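Local coordinates for protein DOA1 (Saccharomyces cerevisiae, PDB 3ODT), which probably binds ubiquitin through its WD40 beta-propeller domain and takes part in regulating the turnover of F-box proteins, at residues S11-G16 with D286-I291; K15-D20 with S36-V41; V21-A26 with N63-D68. One frame throughout, in Å; residues are numbered along the deposited sequence.

The three contacts follow one length of chain from the rim of the seven-bladed propeller to its axis. In contact 1, strand 9-14 closes the ring as the outer strand of the last blade; the centre of this contact lies about 17 Å from the centre of the chain. The chain then runs on as the loop 15-20 of contact 2, the centres of contacts 1 and 2 being about 11 Å apart, and enters strand 21-26 of contact 3, whose centre lies about 7 Å from the middle of the chain. Contacts 1 and 2 meet at the calcium site: Asn287 of contact 1 and Asp20 of contact 2 are joined there by Ser285. Between contacts 2 and 3, CG of Arg37 packs 3.9 Å from CG of Arg22.

Contact 1: S11-G16 with D286-I291; sequences SATLKG and DNLVRI
Two successive residues, Ser11 and Ala12, stand opposite the single Ile291 in a classic beta bulge, and one carbonyl serves both amides. Ile291 O accepts from Ser11 N at 2.7 Å and from Ala12 N at 3.2 Å, while Ile291 N returns a bond to Ala12 O. Beyond the bulge the antiparallel ladder is regular: Leu14 N meets Val289 O at 2.8 Å, and Val289 N donates back to Leu14 O. Leu14 and Val289 pack on one face of the sheet, CB against CB at 3.8 Å. With CG of Leu14 anti to its carbonyl carbon (chi1 -81°), branch CD2 reaches CG1 of Val289 and also CD1 of Ile291, 4.1 Å away. Trp44 and Trp50 of the next blade cover this apolar patch. Thr13 lies on the other face, its CG2 3.9 Å from CD1 of Leu288, whose second branch, CD2, rests against CA and CB of Lys15. CD1 of Leu288 also lies over one face of the Arg290 guanidinium, offset toward its rim, 3.4 Å above the plane. At the edge of that group, NH1 and NH2 both grip a single oxygen, Asp286 OD2, which lies 2.9 Å from NH2. The salt bridge thus ties the loop at Asp286 to the strand and probably holds the guanidinium flat beneath Leu288, while the backbone ladder joins the first strand of the chain to the last, the Velcro closure familiar from WD40 propellers.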
# COMPACT_ATOMS: atom_id res chain seq x y z
N SER A 11 7.57 12.94 -13.43
CA SER A 11 8.16 14.08 -12.72
C SER A 11 9.59 13.85 -12.27
O SER A 11 10.44 14.72 -12.40
CB SER A 11 7.32 14.41 -11.49
OG SER A 11 7.85 15.54 -10.80
N ALA A 12 9.86 12.67 -11.71
CA ALA A 12 11.20 12.36 -11.22
C ALA A 12 11.40 10.86 -11.14
O ALA A 12 10.47 10.09 -10.90
CB ALA A 12 11.41 12.95 -9.87
N THR A 13 12.65 10.49 -11.33
CA THR A 13 13.13 9.14 -11.17
C THR A 13 14.11 9.13 -10.00
O THR A 13 15.11 9.86 -9.99
CB THR A 13 13.81 8.66 -12.44
OG1 THR A 13 12.89 8.78 -13.52
CG2 THR A 13 14.21 7.22 -12.28
N LEU A 14 13.79 8.31 -9.01
CA LEU A 14 14.50 8.26 -7.76
C LEU A 14 15.27 6.94 -7.70
O LEU A 14 14.71 5.87 -7.43
CB LEU A 14 13.51 8.36 -6.61
CG LEU A 14 13.01 9.78 -6.24
CD1 LEU A 14 12.58 10.61 -7.46
CD2 LEU A 14 11.85 9.69 -5.26
N LYS A 15 16.57 7.06 -7.92
CA LYS A 15 17.49 5.95 -8.05
C LYS A 15 18.30 5.78 -6.76
O LYS A 15 18.79 6.75 -6.21
CB LYS A 15 18.42 6.22 -9.24
CG LYS A 15 19.42 5.13 -9.54
CD LYS A 15 20.26 5.42 -10.77
CE LYS A 15 21.18 4.19 -11.09
NZ LYS A 15 22.09 4.32 -12.27
N GLY A 16 18.42 4.55 -6.28
CA GLY A 16 19.25 4.27 -5.13
C GLY A 16 19.09 2.85 -4.62
O GLY A 16 20.06 2.23 -4.18
N ASP A 286 12.38 -2.66 -11.24
CA ASP A 286 13.64 -2.17 -11.78
C ASP A 286 14.43 -1.41 -10.71
O ASP A 286 15.43 -0.76 -11.00
CB ASP A 286 13.41 -1.29 -13.01
CG ASP A 286 12.48 -0.14 -12.75
OD1 ASP A 286 11.96 -0.00 -11.64
OD2 ASP A 286 12.25 0.64 -13.69
N ASN A 287 13.92 -1.46 -9.48
CA ASN A 287 14.58 -0.91 -8.29
C ASN A 287 14.46 0.60 -8.18
O ASN A 287 15.13 1.23 -7.37
CB ASN A 287 16.05 -1.32 -8.19
CG ASN A 287 16.28 -2.81 -8.45
OD1 ASN A 287 15.37 -3.66 -8.36
ND2 ASN A 287 17.51 -3.14 -8.76
N LEU A 288 13.58 1.16 -9.00
CA LEU A 288 13.33 2.58 -9.01
C LEU A 288 12.05 2.96 -8.27
O LEU A 288 11.06 2.22 -8.28
CB LEU A 288 13.22 3.08 -10.45
CG LEU A 288 14.50 3.00 -11.27
CD1 LEU A 288 14.20 3.35 -12.69
CD2 LEU A 288 15.59 3.90 -10.64
N VAL A 289 12.09 4.16 -7.71
CA VAL A 289 10.89 4.90 -7.34
C VAL A 289 10.68 5.96 -8.44
O VAL A 289 11.65 6.58 -8.91
CB VAL A 289 11.08 5.55 -5.96
CG1 VAL A 289 9.88 6.41 -5.64
CG2 VAL A 289 11.31 4.51 -4.86
N ARG A 290 9.44 6.16 -8.84
CA ARG A 290 9.11 7.24 -9.78
C ARG A 290 7.98 8.10 -9.21
O ARG A 290 7.18 7.63 -8.42
CB ARG A 290 8.69 6.68 -11.13
CG ARG A 290 9.78 5.97 -11.92
CD ARG A 290 9.14 5.39 -13.16
NE ARG A 290 10.09 4.79 -14.09
CZ ARG A 290 10.58 3.55 -14.00
NH1 ARG A 290 10.28 2.77 -12.96
NH2 ARG A 290 11.39 3.09 -14.94
N ILE A 291 7.98 9.37 -9.58
CA ILE A 291 6.89 10.27 -9.23
C ILE A 291 6.31 10.77 -10.54
O ILE A 291 7.07 11.15 -11.44
CB ILE A 291 7.38 11.43 -8.38
CG1 ILE A 291 7.97 10.87 -7.07
CG2 ILE A 291 6.26 12.38 -8.09
CD1 ILE A 291 8.56 11.90 -6.25

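Contact 2: K15-D20 with S36-V41; sequences KGHDQD and SRDGTV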
# COMPACT_ATOMS: atom_id res chain seq x y z
N LYS A 15 16.57 7.06 -7.92
CA LYS A 15 17.49 5.95 -8.05
C LYS A 15 18.30 5.78 -6.76
O LYS A 15 18.79 6.75 -6.21
CB LYS A 15 18.42 6.22 -9.24
CG LYS A 15 19.42 5.13 -9.54
CD LYS A 15 20.26 5.42 -10.77
CE LYS A 15 21.18 4.19 -11.09
NZ LYS A 15 22.09 4.32 -12.27
N GLY A 16 18.42 4.55 -6.28
CA GLY A 16 19.25 4.27 -5.13
C GLY A 16 19.09 2.85 -4.62
O GLY A 16 20.06 2.23 -4.18
N HIS A 17 17.87 2.32 -4.65
CA HIS A 17 17.68 0.96 -4.19
C HIS A 17 18.41 -0.02 -5.10
O HIS A 17 18.48 0.16 -6.32
CB HIS A 17 16.18 0.61 -4.15
CG HIS A 17 15.45 1.19 -2.98
ND1 HIS A 17 15.73 0.81 -1.69
CD2 HIS A 17 14.47 2.12 -2.90
CE1 HIS A 17 14.92 1.45 -0.86
NE2 HIS A 17 14.16 2.27 -1.58
N ASP A 18 18.89 -1.11 -4.51
CA ASP A 18 19.63 -2.12 -5.26
C ASP A 18 18.81 -3.40 -5.56
O ASP A 18 19.32 -4.33 -6.18
CB ASP A 18 20.88 -2.51 -4.49
CG ASP A 18 21.82 -1.36 -4.32
OD1 ASP A 18 21.98 -0.59 -5.31
OD2 ASP A 18 22.42 -1.25 -3.23
N GLN A 19 17.57 -3.45 -5.06
CA GLN A 19 16.65 -4.54 -5.39
C GLN A 19 15.23 -3.97 -5.46
O GLN A 19 15.03 -2.78 -5.26
CB GLN A 19 16.74 -5.67 -4.36
CG GLN A 19 18.10 -6.35 -4.28
CD GLN A 19 18.44 -7.17 -5.50
OE1 GLN A 19 17.56 -7.58 -6.26
NE2 GLN A 19 19.74 -7.44 -5.70
N ASP A 20 14.25 -4.83 -5.73
CA ASP A 20 12.93 -4.32 -6.02
C ASP A 20 12.45 -3.38 -4.94
O ASP A 20 12.64 -3.64 -3.74
CB ASP A 20 11.89 -5.46 -6.13
CG ASP A 20 12.09 -6.34 -7.34
OD1 ASP A 20 13.19 -6.37 -7.90
OD2 ASP A 20 11.12 -6.98 -7.74
N SER A 36 12.54 -1.82 0.31
CA SER A 36 13.03 -2.64 -0.77
C SER A 36 13.50 -3.99 -0.26
O SER A 36 13.85 -4.14 0.92
CB SER A 36 14.19 -1.88 -1.44
OG SER A 36 14.96 -2.69 -2.30
N ARG A 37 13.58 -4.96 -1.16
CA ARG A 37 14.27 -6.21 -0.86
C ARG A 37 15.76 -6.03 -0.57
O ARG A 37 16.41 -6.96 -0.08
CB ARG A 37 14.04 -7.18 -1.98
CG ARG A 37 12.62 -7.71 -2.03
CD ARG A 37 12.39 -8.40 -3.37
NE ARG A 37 13.26 -9.55 -3.59
CZ ARG A 37 12.95 -10.80 -3.28
NH1 ARG A 37 11.79 -11.08 -2.69
NH2 ARG A 37 13.80 -11.78 -3.54
N ASP A 38 16.31 -4.84 -0.83
CA ASP A 38 17.70 -4.55 -0.46
C ASP A 38 17.87 -4.31 1.06
O ASP A 38 18.98 -4.11 1.54
CB ASP A 38 18.32 -3.40 -1.30
CG ASP A 38 17.74 -2.02 -0.99
OD1 ASP A 38 16.98 -1.87 -0.01
OD2 ASP A 38 18.08 -1.06 -1.73
N GLY A 39 16.76 -4.33 1.79
CA GLY A 39 16.79 -4.24 3.22
C GLY A 39 16.80 -2.82 3.76
O GLY A 39 16.93 -2.64 4.97
N THR A 40 16.66 -1.83 2.89
CA THR A 40 16.73 -0.44 3.29
C THR A 40 15.38 0.26 3.24
O THR A 40 14.48 -0.13 2.47
CB THR A 40 17.75 0.38 2.46
OG1 THR A 40 17.28 0.57 1.12
CG2 THR A 40 19.12 -0.27 2.46
N VAL A 41 15.28 1.29 4.08
CA VAL A 41 14.21 2.29 4.04
C VAL A 41 14.89 3.56 3.58
O VAL A 41 15.88 3.97 4.17
CB VAL A 41 13.65 2.57 5.44
CG1 VAL A 41 12.51 3.59 5.36
CG2 VAL A 41 13.18 1.28 6.10
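Asp38 holds its CG between the backbone N and the carbonyl carbon (chi1 70°), which sets the carboxylate beside the His17 ring; on the histidine, chi1 (-77°) places the ring beside the carboxylate and chi2 sets its ND1 edge against Asp38. ND1 donates to Asp38 OD2 at 3.0 Å, with the oxygen close to the ring plane although the ring and carboxylate planes stand 44° apart. The backbone N of Asp18 reaches the same oxygen at 2.9 Å on its anti side, ND1 coming on the syn side, and Arg42 adds a salt bridge. Asp38 OD1 takes up Thr40 OG1 at 2.7 Å and Thr40 N, the latter closing an Asx turn. This His-carboxylate pair, with Ser34 bonded to His17 NE2, is consistent with the Asp-His-Ser part of the hydrogen-bonded tetrad of WD40 repeats, which here fixes the loop 15-20 against the type I turn from Ser36 to Gly39. Replacing Asp38 by an alanine would probably leave His17 ND1 and the Asp18 amide without their shared acceptor and the imidazole freer to turn. Ser36 CB packs over one face of the His17 ring, 3.1 Å from ND1. Its OG accepts from Asp38 N at 2.9 Å, an ST turn, and lies close to both Gln19 O and Asp20 O. Asp20 O accepts from Arg37 N at 3.0 Å, nearly end-on to its C=O bond. Farther out, CB of Gln19 rests 3.9 Å from CB of Arg37.

Contact 3: V21-A26 with N63-D68; sequences VRDVVA and NSVCYD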
# COMPACT_ATOMS: atom_id res chain seq x y z
N VAL A 21 11.76 -2.31 -5.37
CA VAL A 21 11.04 -1.45 -4.44
C VAL A 21 9.65 -2.06 -4.22
O VAL A 21 8.85 -2.18 -5.14
CB VAL A 21 10.91 -0.02 -4.97
CG1 VAL A 21 10.14 0.83 -3.97
CG2 VAL A 21 12.29 0.56 -5.24
N ARG A 22 9.37 -2.46 -3.00
CA ARG A 22 8.18 -3.22 -2.71
C ARG A 22 7.01 -2.40 -2.17
O ARG A 22 5.87 -2.83 -2.25
CB ARG A 22 8.51 -4.30 -1.70
CG ARG A 22 9.48 -5.38 -2.20
CD ARG A 22 8.86 -6.24 -3.29
NE ARG A 22 7.55 -6.74 -2.88
CZ ARG A 22 6.94 -7.79 -3.38
NH1 ARG A 22 7.52 -8.52 -4.30
NH2 ARG A 22 5.72 -8.12 -2.92
N ASP A 23 7.32 -1.24 -1.63
CA ASP A 23 6.30 -0.37 -1.06
C ASP A 23 6.81 1.06 -0.96
O ASP A 23 8.00 1.30 -0.69
CB ASP A 23 5.84 -0.90 0.30
CG ASP A 23 4.37 -0.54 0.61
OD1 ASP A 23 3.66 0.01 -0.27
OD2 ASP A 23 3.91 -0.84 1.73
N VAL A 24 5.91 2.01 -1.25
CA VAL A 24 6.17 3.44 -1.21
C VAL A 24 5.07 4.16 -0.44
O VAL A 24 3.91 3.73 -0.44
CB VAL A 24 6.31 4.03 -2.64
CG1 VAL A 24 7.45 3.32 -3.38
CG2 VAL A 24 5.02 3.88 -3.42
N VAL A 25 5.42 5.29 0.17
CA VAL A 25 4.46 6.07 0.91
C VAL A 25 4.79 7.55 0.77
O VAL A 25 5.96 7.96 0.81
CB VAL A 25 4.39 5.62 2.42
CG1 VAL A 25 5.71 5.86 3.16
CG2 VAL A 25 3.24 6.28 3.15
N ALA A 26 3.75 8.37 0.65
CA ALA A 26 3.87 9.80 0.75
C ALA A 26 4.01 10.21 2.21
O ALA A 26 3.25 9.75 3.10
CB ALA A 26 2.64 10.47 0.16
N ASN A 63 9.06 -5.31 2.78
CA ASN A 63 7.91 -5.46 1.90
C ASN A 63 6.77 -4.48 2.10
O ASN A 63 5.91 -4.34 1.24
CB ASN A 63 7.39 -6.89 1.98
CG ASN A 63 8.37 -7.89 1.39
OD1 ASN A 63 8.86 -7.68 0.29
ND2 ASN A 63 8.66 -8.96 2.13
N SER A 64 6.79 -3.78 3.23
CA SER A 64 5.71 -2.87 3.56
C SER A 64 6.25 -1.64 4.32
O SER A 64 7.25 -1.72 5.07
CB SER A 64 4.65 -3.61 4.38
OG SER A 64 5.21 -4.17 5.54
N VAL A 65 5.55 -0.53 4.14
CA VAL A 65 5.87 0.72 4.81
C VAL A 65 4.58 1.52 4.98
O VAL A 65 3.63 1.39 4.17
CB VAL A 65 6.90 1.56 3.97
CG1 VAL A 65 6.27 2.10 2.68
CG2 VAL A 65 7.55 2.68 4.78
N CYS A 66 4.54 2.33 6.04
CA CYS A 66 3.52 3.35 6.21
C CYS A 66 4.11 4.47 7.05
O CYS A 66 5.27 4.39 7.49
CB CYS A 66 2.23 2.79 6.82
SG CYS A 66 2.36 2.29 8.55
N TYR A 67 3.31 5.50 7.27
CA TYR A 67 3.80 6.70 7.92
C TYR A 67 2.83 7.10 9.03
O TYR A 67 1.64 7.31 8.78
CB TYR A 67 3.97 7.84 6.92
CG TYR A 67 4.42 9.15 7.55
CD1 TYR A 67 5.60 9.22 8.28
CD2 TYR A 67 3.66 10.31 7.40
CE1 TYR A 67 6.01 10.38 8.85
CE2 TYR A 67 4.08 11.49 7.97
CZ TYR A 67 5.25 11.52 8.71
OH TYR A 67 5.70 12.68 9.31
N ASP A 68 3.35 7.15 10.26
CA ASP A 68 2.64 7.63 11.42
C ASP A 68 2.93 9.13 11.48
O ASP A 68 4.03 9.58 11.82
CB ASP A 68 3.10 6.92 12.70
CG ASP A 68 2.50 7.51 13.99
OD1 ASP A 68 2.09 8.71 14.02
OD2 ASP A 68 2.46 6.77 15.01
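Asn63 lies alongside Arg22, the two side chains pointing the same way, with its OD1 3.4 Å from CG of the arginine. The guanidinium and amide planes are steeply inclined; the cationic end of Arg22 engages Trp270 in a cation-pi interaction, and ND2 of Asn63 bonds to Asn106. Next along the strand, the CB of Ser64 points away overall, though it still brushes Asp23 OD2, and OG bonds to Val107 O; its CA comes within 3.3 Å of Asp23 OD2. Val65 then provides the one hydrogen bond across the contact: its backbone N donates to Asp23 OD2 at 2.9 Å, from the anti side and 32° out of the carboxylate plane. Having CG anti to the backbone N (chi1 -150°) carries the carboxylate of Asp23 across to this amide, and its other oxygen, OD1, is held by Ser271. The side chain of Val65 packs beside Val25, CG1 to CG1 at 3.8 Å, with Val35 adjoining it. Past Cys66, whose CA lies 4.2 Å from Val25 CG2, Tyr67 offers its CB to that same methyl at 4.1 Å, while the rest of its side chain rests against Val27 and Leu88. The two strands run parallel, their axes 8° apart and 5.2 Å distant at closest approach, yet they are linked through side chains and not by a backbone ladder: each is the innermost strand of its own four-stranded blade, typical of neighbouring blades around the central channel of a WD40 beta-propeller.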